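Local coordinates for putative protein (Aquifex aeolicus, PDB 1T6T) that is of unknown function but carries a Toprim domain resembling that of RNase M5, so it may act on nucleic acid phosphodiester bonds, at residues Ala34-Phe38 and Ser39-Val43; Phe97-Phe100 and Leu101-Trp104; Ile106-Ile109 and Glu110-Asn113. All blocks are in the same frame, centred on the assembly; numbering follows the deposited sequence.

The three contacts come in series along the chain. Contact 1 closes helix 29-36 and leads into strand 43-45, an outermost strand, within this chain, of the four-stranded parallel sheet. Contact 2 lies at the C-terminal end of helix 96-101, which follows strand 92-94 at the other margin of that sheet, and contact 3 is the C-terminal tail beyond it. The centres of contacts 1 and 2 are 18 Å apart and their nearest atoms about 8 Å, so they do not touch. Contact 3 bridges them: I112 packs on A34, L35 and F38, while I106 and I109 rest on L101. The modelled chain thus ends in a tail that joins two helices of the Toprim fold.

Contact 1: residues Ala34-Phe38 and Ser39-Val43; sequences ALSKF and SIKNV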
loop_
_atom_site.group_PDB
_atom_site.type_symbol
_atom_site.label_atom_id
_atom_site.label_comp_id
_atom_site.label_asym_id
_atom_site.label_seq_id
_atom_site.Cartn_x
_atom_site.Cartn_y
_atom_site.Cartn_z
ATOM N N ALA B 34 0.295 11.596 10.771
ATOM C CA ALA B 34 -0.567 12.758 10.601
ATOM C C ALA B 34 -1.659 12.770 11.671
ATOM O O ALA B 34 -1.987 13.820 12.232
ATOM C CB ALA B 34 -1.191 12.746 9.208
ATOM N N LEU B 35 -2.226 11.600 11.951
ATOM C CA LEU B 35 -3.271 11.493 12.965
ATOM C C LEU B 35 -2.711 11.718 14.364
ATOM O O LEU B 35 -3.378 12.291 15.228
ATOM C CB LEU B 35 -3.936 10.115 12.894
ATOM C CG LEU B 35 -4.809 9.905 11.653
ATOM C CD1 LEU B 35 -5.187 8.432 11.513
ATOM C CD2 LEU B 35 -6.049 10.788 11.759
ATOM N N SER B 36 -1.482 11.263 14.581
ATOM C CA SER B 36 -0.830 11.402 15.874
ATOM C C SER B 36 -0.696 12.872 16.274
ATOM O O SER B 36 -0.762 13.210 17.454
ATOM C CB SER B 36 0.553 10.744 15.830
ATOM O OG SER B 36 1.184 10.809 17.097
ATOM N N LYS B 37 -0.515 13.743 15.288
ATOM C CA LYS B 37 -0.377 15.171 15.557
ATOM C C LYS B 37 -1.631 15.757 16.197
ATOM O O LYS B 37 -1.566 16.777 16.883
ATOM C CB LYS B 37 -0.056 15.921 14.264
ATOM C CG LYS B 37 1.297 15.554 13.678
ATOM C CD LYS B 37 1.646 16.429 12.487
ATOM C CE LYS B 37 3.027 16.088 11.954
ATOM N NZ LYS B 37 4.064 16.217 13.013
ATOM N N PHE B 38 -2.769 15.108 15.968
ATOM C CA PHE B 38 -4.039 15.555 16.527
ATOM C C PHE B 38 -4.402 14.714 17.747
ATOM O O PHE B 38 -5.550 14.689 18.178
ATOM C CB PHE B 38 -5.140 15.455 15.469
ATOM C CG PHE B 38 -4.962 16.414 14.328
ATOM C CD1 PHE B 38 -5.340 17.746 14.460
ATOM C CD2 PHE B 38 -4.386 15.992 13.133
ATOM C CE1 PHE B 38 -5.145 18.650 13.415
ATOM C CE2 PHE B 38 -4.186 16.886 12.083
ATOM C CZ PHE B 38 -4.567 18.220 12.225
ATOM N N SER B 39 -3.403 14.036 18.300
ATOM C CA SER B 39 -3.579 13.190 19.473
ATOM C C SER B 39 -4.470 11.975 19.229
ATOM O O SER B 39 -5.112 11.468 20.147
ATOM C CB SER B 39 -4.121 14.011 20.647
ATOM O OG SER B 39 -3.175 14.994 21.039
ATOM N N ILE B 40 -4.518 11.520 17.984
ATOM C CA ILE B 40 -5.290 10.330 17.646
ATOM C C ILE B 40 -4.224 9.250 17.496
ATOM O O ILE B 40 -3.500 9.204 16.499
ATOM C CB ILE B 40 -6.084 10.523 16.338
ATOM C CG1 ILE B 40 -7.124 11.636 16.537
ATOM C CG2 ILE B 40 -6.784 9.219 15.955
ATOM C CD1 ILE B 40 -7.929 11.977 15.296
ATOM N N LYS B 41 -4.134 8.389 18.506
ATOM C CA LYS B 41 -3.120 7.343 18.563
ATOM C C LYS B 41 -3.542 5.897 18.300
ATOM O O LYS B 41 -2.707 5.074 17.929
ATOM C CB LYS B 41 -2.438 7.406 19.932
ATOM C CG LYS B 41 -1.884 8.781 20.292
ATOM C CD LYS B 41 -0.700 9.146 19.415
ATOM C CE LYS B 41 0.459 8.180 19.633
ATOM N NZ LYS B 41 1.642 8.501 18.782
ATOM N N ASN B 42 -4.818 5.583 18.497
ATOM C CA ASN B 42 -5.303 4.218 18.302
ATOM C C ASN B 42 -5.459 3.958 16.810
ATOM O O ASN B 42 -6.568 3.838 16.290
ATOM C CB ASN B 42 -6.634 4.037 19.046
ATOM C CG ASN B 42 -7.081 2.589 19.110
ATOM O OD1 ASN B 42 -6.278 1.667 18.946
ATOM N ND2 ASN B 42 -8.368 2.380 19.366
ATOM N N VAL B 43 -4.316 3.848 16.136
ATOM C CA VAL B 43 -4.274 3.662 14.692
ATOM C C VAL B 43 -3.324 2.545 14.283
ATOM O O VAL B 43 -2.256 2.382 14.869
ATOM C CB VAL B 43 -3.791 4.967 14.002
ATOM C CG1 VAL B 43 -3.812 4.803 12.483
ATOM C CG2 VAL B 43 -4.661 6.139 14.424
HETATM O O HOH W 1 -2.877 17.187 19.577
#
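L35 and I40 meet at the apolar centre, CB to CB at 4.1 Å, across the turn that ends the helix. Further out along L35, its CD1 lies 3.7 Å from V43 CG2, the two side chains crossing at about a right angle. L15 of helix 8-18 covers both L35 and I40, which ties this centre to the core. Above it, L35 O takes two N-H groups from opposite faces of its carbonyl plane: F38 N, and I40 N at 3.1 Å with an N-H...O angle of 153°. Next to it S39 N donates to S36 O at 2.9 Å. At the polar edge S36 OG, anti to the backbone N (chi1 -177°), receives K41 NZ at 2.9 Å; the lysine chain bends at chi2 and chi3 to fold back to it. A water spans K37 O and S39 OG. The positive phi of S39 (66°) and the paired bonds from I40 N and S39 N define a Schellman motif, with L35 and I40 as its hydrophobic pair. It ends the helix of a beta-alpha-beta crossover between parallel strands 23-26 and 43-45 of the Toprim fold.

Contact 2: residues Phe97-Phe100 and Leu101-Trp104; sequences FRNF and LKKW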
loop_
_atom_site.group_PDB
_atom_site.type_symbol
_atom_site.label_atom_id
_atom_site.label_comp_id
_atom_site.label_asym_id
_atom_site.label_seq_id
_atom_site.Cartn_x
_atom_site.Cartn_y
_atom_site.Cartn_z
ATOM N N PHE B 97 -16.752 7.911 8.872
ATOM C CA PHE B 97 -15.747 8.966 8.858
ATOM C C PHE B 97 -15.138 9.154 7.483
ATOM O O PHE B 97 -14.958 10.286 7.022
ATOM C CB PHE B 97 -14.664 8.670 9.896
ATOM C CG PHE B 97 -15.106 8.935 11.304
ATOM C CD1 PHE B 97 -15.115 10.230 11.812
ATOM C CD2 PHE B 97 -15.552 7.894 12.111
ATOM C CE1 PHE B 97 -15.565 10.487 13.109
ATOM C CE2 PHE B 97 -16.004 8.138 13.408
ATOM C CZ PHE B 97 -16.010 9.439 13.906
ATOM N N ARG B 98 -14.824 8.047 6.824
ATOM C CA ARG B 98 -14.248 8.109 5.493
ATOM C C ARG B 98 -15.272 8.676 4.511
ATOM O O ARG B 98 -14.945 9.523 3.684
ATOM C CB ARG B 98 -13.809 6.712 5.042
ATOM C CG ARG B 98 -13.157 6.685 3.665
ATOM C CD ARG B 98 -12.517 5.331 3.392
ATOM N NE ARG B 98 -11.823 5.286 2.105
ATOM C CZ ARG B 98 -12.399 4.975 0.950
ATOM N NH1 ARG B 98 -13.690 4.675 0.909
ATOM N NH2 ARG B 98 -11.682 4.953 -0.166
ATOM N N ASN B 99 -16.512 8.209 4.604
ATOM C CA ASN B 99 -17.548 8.690 3.696
ATOM C C ASN B 99 -17.819 10.177 3.854
ATOM O O ASN B 99 -18.180 10.849 2.889
ATOM C CB ASN B 99 -18.851 7.909 3.884
ATOM C CG ASN B 99 -18.758 6.493 3.361
ATOM O OD1 ASN B 99 -17.913 6.183 2.516
ATOM N ND2 ASN B 99 -19.636 5.625 3.849
ATOM N N PHE B 100 -17.646 10.692 5.065
ATOM C CA PHE B 100 -17.878 12.109 5.307
ATOM C C PHE B 100 -16.878 12.969 4.530
ATOM O O PHE B 100 -17.228 14.035 4.021
ATOM C CB PHE B 100 -17.773 12.421 6.799
ATOM C CG PHE B 100 -18.616 13.588 7.226
ATOM C CD1 PHE B 100 -19.981 13.429 7.446
ATOM C CD2 PHE B 100 -18.056 14.854 7.370
ATOM C CE1 PHE B 100 -20.780 14.519 7.804
ATOM C CE2 PHE B 100 -18.845 15.948 7.726
ATOM C CZ PHE B 100 -20.210 15.778 7.942
ATOM N N LEU B 101 -15.639 12.498 4.429
ATOM C CA LEU B 101 -14.600 13.235 3.718
ATOM C C LEU B 101 -14.880 13.368 2.223
ATOM O O LEU B 101 -14.326 14.247 1.559
ATOM C CB LEU B 101 -13.235 12.561 3.916
ATOM C CG LEU B 101 -12.673 12.492 5.340
ATOM C CD1 LEU B 101 -11.325 11.778 5.324
ATOM C CD2 LEU B 101 -12.526 13.894 5.907
ATOM N N LYS B 102 -15.733 12.500 1.695
ATOM C CA LYS B 102 -16.056 12.532 0.275
ATOM C C LYS B 102 -16.715 13.840 -0.158
ATOM O O LYS B 102 -16.732 14.165 -1.346
ATOM C CB LYS B 102 -16.960 11.351 -0.082
ATOM C CG LYS B 102 -16.283 9.998 0.083
ATOM C CD LYS B 102 -17.244 8.855 -0.203
ATOM C CE LYS B 102 -16.535 7.515 -0.126
ATOM N NZ LYS B 102 -17.474 6.386 -0.366
ATOM N N LYS B 103 -17.244 14.592 0.803
ATOM C CA LYS B 103 -17.902 15.857 0.494
ATOM C C LYS B 103 -16.930 17.031 0.493
ATOM O O LYS B 103 -17.277 18.128 0.057
ATOM C CB LYS B 103 -19.031 16.131 1.493
ATOM C CG LYS B 103 -18.556 16.458 2.904
ATOM C CD LYS B 103 -19.729 16.667 3.857
ATOM C CE LYS B 103 -20.523 15.383 4.055
ATOM N NZ LYS B 103 -21.733 15.597 4.899
ATOM N N TRP B 104 -15.711 16.806 0.978
ATOM C CA TRP B 104 -14.718 17.872 1.022
ATOM C C TRP B 104 -13.572 17.634 0.051
ATOM O O TRP B 104 -13.447 16.556 -0.528
ATOM C CB TRP B 104 -14.165 18.039 2.442
ATOM C CG TRP B 104 -15.217 18.415 3.447
ATOM C CD1 TRP B 104 -16.311 19.205 3.233
ATOM C CD2 TRP B 104 -15.260 18.037 4.828
ATOM N NE1 TRP B 104 -17.034 19.340 4.394
ATOM C CE2 TRP B 104 -16.411 18.635 5.389
ATOM C CE3 TRP B 104 -14.436 17.252 5.646
ATOM C CZ2 TRP B 104 -16.760 18.473 6.736
ATOM C CZ3 TRP B 104 -14.783 17.091 6.985
ATOM C CH2 TRP B 104 -15.937 17.700 7.515
HETATM O O HOH W 2 -16.413 3.631 -0.582
#
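K103 folds back over the ring of F100, and its chain can be traced atom by atom. CB and CG start beside the F100 carbonyl, with CG 3.0 Å from F100 O; CG also lies over a face of the W104 ring, offset toward the rim. This follows from chi1 of 70°, which sets CG between the backbone N and the carbonyl carbon. CD continues past F100 O toward F100 CE2, and a bend at chi3 brings CE over the middle of the ring, 3.8 Å from the centroid of F100 in a CH-pi contact. NZ ends above the same face, 3.7 Å from that centroid, as a cation-pi partner displaced toward CE1 and CZ. The F100 ring in turn directs its edge at W104 in an offset edge-to-face pair, with planes at 80° and F100 CE2 3.4 Å from W104 CH2. A serine at F100 would remove this ring, and the K103 ammonium is likely to lose its aromatic partner and become freer to turn, while the W104 face would probably lose the ring edge that meets it.

The backbone here is the C-terminal end of helix 96-101 in the Toprim domain, where bonds span three residues: K102 N to N99 O, K103 N to F100 O, and W104 N to L101 O, the last closing a type I turn. On another flank the extended K102 chain runs alongside N99 and gives NZ to N99 OD1 at 2.9 Å, from above the amide plane. K102 NZ also donates to a water that R98 NH1 reaches weakly; R98 NH1 and K102 NZ stand 4.3 Å apart, but R98 is anchored by E76 and by the carbonyls of F69 and D70.

Contact 3: residues Ile106-Ile109 and Glu110-Asn113; sequences IIHI and EEIN
E111 OE2 is gripped by two consecutive backbone N-H groups, I107 N and H108 N, each at 2.9 Å and both reaching it from the same face of the carboxylate plane, about 40° to 46° out of it. The bond from H108 N is nearly straight, at 176°. An extended chain beyond CG carries the carboxylate back past I106, whose CG1 lies 3.9 Å from E111 CD as the two side chains run in opposite directions. The backbone returns the grip: E111 N donates to H108 O at 2.8 Å, and I112 N to I109 O at 3.1 Å, the bonds of a 3-10 turn. With H108 at the N-cap, only the reciprocal half of a capping box is present, since E111 N bonds to H108 O and not to the H108 side chain; H108 ND1 is hydrogen-bonded to D70. I107 CG2 sits over one face of the H108 ring, 3.8 Å above its plane.

Beneath this polar layer I106 CD1 touches I112 CG2 at 4.1 Å, and I112 CG1 presses against I109 O. D70 also accepts from I109 N; it and D72, which touches H108, probably correspond to the Asp-x-Asp pair that holds magnesium in other Toprim proteins. E110 reaches outward to a salt bridge with R77 of the second subunit. The chemistry implies that the E111 carboxylate satisfies two N-H groups at and just before the start of the 3-10 turn, where its negative charge would probably be stabilised by the peptide dipoles.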
loop_
_atom_site.group_PDB
_atom_site.type_symbol
_atom_site.label_atom_id
_atom_site.label_comp_id
_atom_site.label_asym_id
_atom_site.label_seq_id
_atom_site.Cartn_x
_atom_site.Cartn_y
_atom_site.Cartn_z
ATOM N N ILE B 106 -10.465 16.539 -0.338
ATOM C CA ILE B 106 -9.386 15.764 0.247
ATOM C C ILE B 106 -9.368 14.390 -0.407
ATOM O O ILE B 106 -10.413 13.854 -0.776
ATOM C CB ILE B 106 -9.581 15.600 1.773
ATOM C CG1 ILE B 106 -8.404 14.825 2.373
ATOM C CG2 ILE B 106 -10.893 14.885 2.057
ATOM C CD1 ILE B 106 -8.401 14.790 3.892
ATOM N N ILE B 107 -8.176 13.838 -0.583
ATOM C CA ILE B 107 -8.048 12.513 -1.168
ATOM C C ILE B 107 -7.219 11.639 -0.240
ATOM O O ILE B 107 -7.592 10.507 0.058
ATOM C CB ILE B 107 -7.363 12.562 -2.544
ATOM C CG1 ILE B 107 -8.295 13.219 -3.566
ATOM C CG2 ILE B 107 -6.989 11.152 -2.991
ATOM C CD1 ILE B 107 -9.607 12.481 -3.782
ATOM N N HIS B 108 -6.097 12.190 0.220
ATOM C CA HIS B 108 -5.180 11.478 1.105
ATOM C C HIS B 108 -5.334 11.946 2.544
ATOM O O HIS B 108 -5.304 13.144 2.820
ATOM C CB HIS B 108 -3.744 11.709 0.636
ATOM C CG HIS B 108 -3.506 11.320 -0.788
ATOM N ND1 HIS B 108 -3.455 10.008 -1.202
ATOM C CD2 HIS B 108 -3.337 12.073 -1.902
ATOM C CE1 HIS B 108 -3.264 9.966 -2.509
ATOM N NE2 HIS B 108 -3.188 11.207 -2.958
ATOM N N ILE B 109 -5.497 10.996 3.462
ATOM C CA ILE B 109 -5.657 11.318 4.872
ATOM C C ILE B 109 -4.480 12.165 5.340
ATOM O O ILE B 109 -4.613 13.010 6.221
ATOM C CB ILE B 109 -5.731 10.032 5.730
ATOM C CG1 ILE B 109 -6.783 9.076 5.151
ATOM C CG2 ILE B 109 -6.061 10.387 7.171
ATOM C CD1 ILE B 109 -8.169 9.677 4.990
ATOM N N GLU B 110 -3.324 11.949 4.723
ATOM C CA GLU B 110 -2.124 12.689 5.080
ATOM C C GLU B 110 -2.314 14.197 4.897
ATOM O O GLU B 110 -1.591 14.997 5.486
ATOM C CB GLU B 110 -0.949 12.207 4.224
ATOM C CG GLU B 110 0.406 12.413 4.865
ATOM C CD GLU B 110 1.538 11.908 3.996
ATOM O OE1 GLU B 110 1.372 10.841 3.366
ATOM O OE2 GLU B 110 2.597 12.568 3.954
ATOM N N GLU B 111 -3.293 14.587 4.085
ATOM C CA GLU B 111 -3.554 16.004 3.839
ATOM C C GLU B 111 -3.998 16.771 5.084
ATOM O O GLU B 111 -3.919 17.998 5.116
ATOM C CB GLU B 111 -4.612 16.171 2.741
ATOM C CG GLU B 111 -4.138 15.797 1.348
ATOM C CD GLU B 111 -5.239 15.913 0.307
ATOM O OE1 GLU B 111 -5.890 16.977 0.240
ATOM O OE2 GLU B 111 -5.451 14.945 -0.448
ATOM N N ILE B 112 -4.463 16.064 6.107
ATOM C CA ILE B 112 -4.904 16.744 7.322
ATOM C C ILE B 112 -3.749 17.426 8.051
ATOM O O ILE B 112 -3.972 18.292 8.894
ATOM C CB ILE B 112 -5.605 15.778 8.309
ATOM C CG1 ILE B 112 -4.625 14.701 8.781
ATOM C CG2 ILE B 112 -6.823 15.155 7.653
ATOM C CD1 ILE B 112 -5.208 13.753 9.815
ATOM N N ASN B 113 -2.516 17.047 7.729
ATOM C CA ASN B 113 -1.369 17.658 8.389
ATOM C C ASN B 113 -0.965 18.991 7.761
ATOM O O ASN B 113 -0.429 19.839 8.503
ATOM C CB ASN B 113 -0.176 16.688 8.422
ATOM C CG ASN B 113 0.355 16.351 7.043
ATOM O OD1 ASN B 113 1.205 15.470 6.897
ATOM N ND2 ASN B 113 -0.131 17.050 6.026
#